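Local coordinates for type II secretion system protein L (Pseudomonas aeruginosa, PDB 6GHU) that links the cytoplasmic energy-providing ATPase to the rest of the type II secretion machinery as an inner-membrane assembly component, seen here as its periplasmic domain, at residues Q36-G41 with G68-A73. Residues are numbered along the deposited sequence; the frame is centred on the assembly and turned at random.
Sequences QVRAPG and GSTVSA
Val37 and Ala39 pair with Ala73 and Val71 in antiparallel register, joining the two central strands, 32-39 and 70-77, of the four-stranded sheet in this ferredoxin-like domain. Each hydrogen-bonded pair carries two reciprocal N-H...O bonds: Val37 N to Ala73 O (3.0 Å, N-H...O 173°) with its return from Ala73 N, and Val71 N to Ala39 O (2.8 Å) with its return from Ala39 N. Between them, at the non-hydrogen-bonded pair Arg38-Ser72, Arg38 CA makes a bent CA-H...O contact with Val71 O (3.1 Å), and Ser72 CA a similar one with Val37 O.

The tight side is the face where Val37, Ala39 and Val71 pack on helix 42-54, and Ala73 touches Leu61 and Ala64. Val71 CG2, lying between its own backbone N and carbonyl carbon (chi1 -55° for CG1), reaches Ala39 O and Gly41 C, both at 3.5 Å, packing the strand against the N-cap of that helix.

The other face is looser. Arg38 runs extended from CG to NE and passes across Thr70, its CD 3.6 Å from Thr70 OG1. One water sits in the guanidinium plane at its edge, accepting from Arg38 NE (2.7 Å) and hydrogen-bonded to Thr70 OG1; Arg38 NH1 has a long, weak ion pair with Glu22.

Four backbone bonds thus join the strands directly, while apolar packing mainly seats them on helix 42-54 and the polar face adds aliphatic contacts of Arg38 and one water bridge.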
ATOM      1  N   GLN A  36       0.779   9.983  -3.298  1.00 20.68           N
ATOM      2  CA  GLN A  36       0.290  11.354  -3.405  1.00 22.19           C
ATOM      3  C   GLN A  36      -0.353  11.731  -2.076  1.00 20.61           C
ATOM      4  O   GLN A  36      -1.364  11.137  -1.684  1.00 20.13           O
ATOM      5  CB  GLN A  36      -0.723  11.488  -4.540  1.00 30.11           C
ATOM      6  CG  GLN A  36      -0.162  11.218  -5.922  1.00 26.46           C
ATOM      7  CD  GLN A  36       0.669  12.360  -6.443  1.00 35.11           C
ATOM      8  OE1 GLN A  36       0.726  13.434  -5.838  1.00 36.87           O
ATOM      9  NE2 GLN A  36       1.317  12.141  -7.582  1.00 35.93           N
ATOM     10  N   VAL A  37       0.228  12.711  -1.386  1.00 20.45           N
ATOM     11  CA  VAL A  37      -0.221  13.082  -0.052  1.00 21.20           C
ATOM     12  C   VAL A  37      -0.634  14.546  -0.042  1.00 21.75           C
ATOM     13  O   VAL A  37      -0.205  15.354  -0.869  1.00 21.96           O
ATOM     14  CB  VAL A  37       0.858  12.822   1.023  1.00 23.65           C
ATOM     15  CG1 VAL A  37       1.225  11.348   1.074  1.00 23.73           C
ATOM     16  CG2 VAL A  37       2.102  13.672   0.770  1.00 26.45           C
ATOM     17  N   ARG A  38      -1.490  14.879   0.918  1.00 27.90           N
ATOM     18  CA  ARG A  38      -1.813  16.258   1.239  1.00 25.55           C
ATOM     19  C   ARG A  38      -1.651  16.457   2.738  1.00 23.46           C
ATOM     20  O   ARG A  38      -1.812  15.521   3.525  1.00 23.06           O
ATOM     21  CB  ARG A  38      -3.241  16.628   0.797  1.00 26.92           C
ATOM     22  CG  ARG A  38      -3.392  16.769  -0.706  1.00 40.50           C
ATOM     23  CD  ARG A  38      -4.673  17.502  -1.077  1.00 49.91           C
ATOM     24  NE  ARG A  38      -4.589  18.117  -2.404  1.00 65.07           N
ATOM     25  CZ  ARG A  38      -4.931  17.520  -3.546  1.00 72.78           C
ATOM     26  NH1 ARG A  38      -5.392  16.275  -3.550  1.00 54.23           N
ATOM     27  NH2 ARG A  38      -4.811  18.177  -4.694  1.00 68.68           N
ATOM     28  N   ALA A  39      -1.318  17.684   3.125  1.00 21.54           N
ATOM     29  CA  ALA A  39      -1.145  18.032   4.527  1.00 17.54           C
ATOM     30  C   ALA A  39      -1.459  19.511   4.685  1.00 20.25           C
ATOM     31  O   ALA A  39      -1.481  20.252   3.697  1.00 22.38           O
ATOM     32  CB  ALA A  39       0.279  17.719   5.009  1.00 19.84           C
ATOM     33  N   PRO A  40      -1.719  19.971   5.911  1.00 22.37           N
ATOM     34  CA  PRO A  40      -2.018  21.401   6.081  1.00 20.68           C
ATOM     35  C   PRO A  40      -0.881  22.314   5.653  1.00 21.23           C
ATOM     36  O   PRO A  40      -1.139  23.451   5.249  1.00 18.06           O
ATOM     37  CB  PRO A  40      -2.318  21.529   7.584  1.00 20.80           C
ATOM     38  CG  PRO A  40      -1.847  20.262   8.210  1.00 28.00           C
ATOM     39  CD  PRO A  40      -1.926  19.210   7.154  1.00 23.03           C
ATOM     40  N   GLY A  41       0.367  21.859   5.728  1.00 20.71           N
ATOM     41  CA  GLY A  41       1.482  22.736   5.422  1.00 21.66           C
ATOM     42  C   GLY A  41       2.746  21.950   5.162  1.00 23.57           C
ATOM     43  O   GLY A  41       2.829  20.748   5.420  1.00 25.17           O
ATOM     44  N   GLY A  68      -5.320  26.305  -1.654  1.00 32.69           N
ATOM     45  CA  GLY A  68      -6.308  26.462  -0.597  1.00 34.33           C
ATOM     46  C   GLY A  68      -5.721  26.116   0.758  1.00 26.31           C
ATOM     47  O   GLY A  68      -4.659  26.614   1.149  1.00 29.23           O
ATOM     48  N   SER A  69      -6.410  25.236   1.480  1.00 32.27           N
ATOM     49  CA  SER A  69      -6.057  24.910   2.854  1.00 28.07           C
ATOM     50  C   SER A  69      -4.950  23.870   2.978  1.00 26.05           C
ATOM     51  O   SER A  69      -4.463  23.655   4.094  1.00 26.07           O
ATOM     52  CB  SER A  69      -7.294  24.403   3.594  1.00 35.77           C
ATOM     53  OG  SER A  69      -8.311  25.391   3.604  1.00 52.52           O
ATOM     54  N   THR A  70      -4.542  23.219   1.889  1.00 21.83           N
ATOM     55  CA  THR A  70      -3.591  22.117   1.968  1.00 24.44           C
ATOM     56  C   THR A  70      -2.448  22.313   0.980  1.00 27.52           C
ATOM     57  O   THR A  70      -2.548  23.075   0.016  1.00 27.08           O
ATOM     58  CB  THR A  70      -4.274  20.760   1.702  1.00 27.91           C
ATOM     59  OG1 THR A  70      -4.911  20.775   0.419  1.00 28.08           O
ATOM     60  CG2 THR A  70      -5.311  20.457   2.765  1.00 32.90           C
ATOM     61  N   VAL A  71      -1.341  21.631   1.266  1.00 19.52           N
ATOM     62  CA  VAL A  71      -0.250  21.441   0.319  1.00 21.55           C
ATOM     63  C   VAL A  71      -0.276  19.984  -0.134  1.00 23.81           C
ATOM     64  O   VAL A  71      -0.822  19.106   0.539  1.00 21.97           O
ATOM     65  CB  VAL A  71       1.122  21.813   0.926  1.00 19.92           C
ATOM     66  CG1 VAL A  71       1.097  23.242   1.464  1.00 22.94           C
ATOM     67  CG2 VAL A  71       1.505  20.856   2.044  1.00 20.14           C
ATOM     68  N   SER A  72       0.321  19.728  -1.296  1.00 20.40           N
ATOM     69  CA  SER A  72       0.335  18.394  -1.879  1.00 26.34           C
ATOM     70  C   SER A  72       1.718  18.110  -2.436  1.00 24.73           C
ATOM     71  O   SER A  72       2.428  19.019  -2.874  1.00 22.06           O
ATOM     72  CB  SER A  72      -0.706  18.238  -2.990  1.00 27.84           C
ATOM     73  OG  SER A  72      -0.393  19.068  -4.088  1.00 32.81           O
ATOM     74  N   ALA A  73       2.091  16.835  -2.407  1.00 18.70           N
ATOM     75  CA  ALA A  73       3.398  16.402  -2.876  1.00 21.28           C
ATOM     76  C   ALA A  73       3.333  14.911  -3.163  1.00 21.06           C
ATOM     77  O   ALA A  73       2.371  14.227  -2.805  1.00 22.15           O
ATOM     78  CB  ALA A  73       4.488  16.707  -1.849  1.00 24.33           C
TER
HETATM   79  O   HOH W   1      -3.541  20.614  -2.187  1.00 37.66           O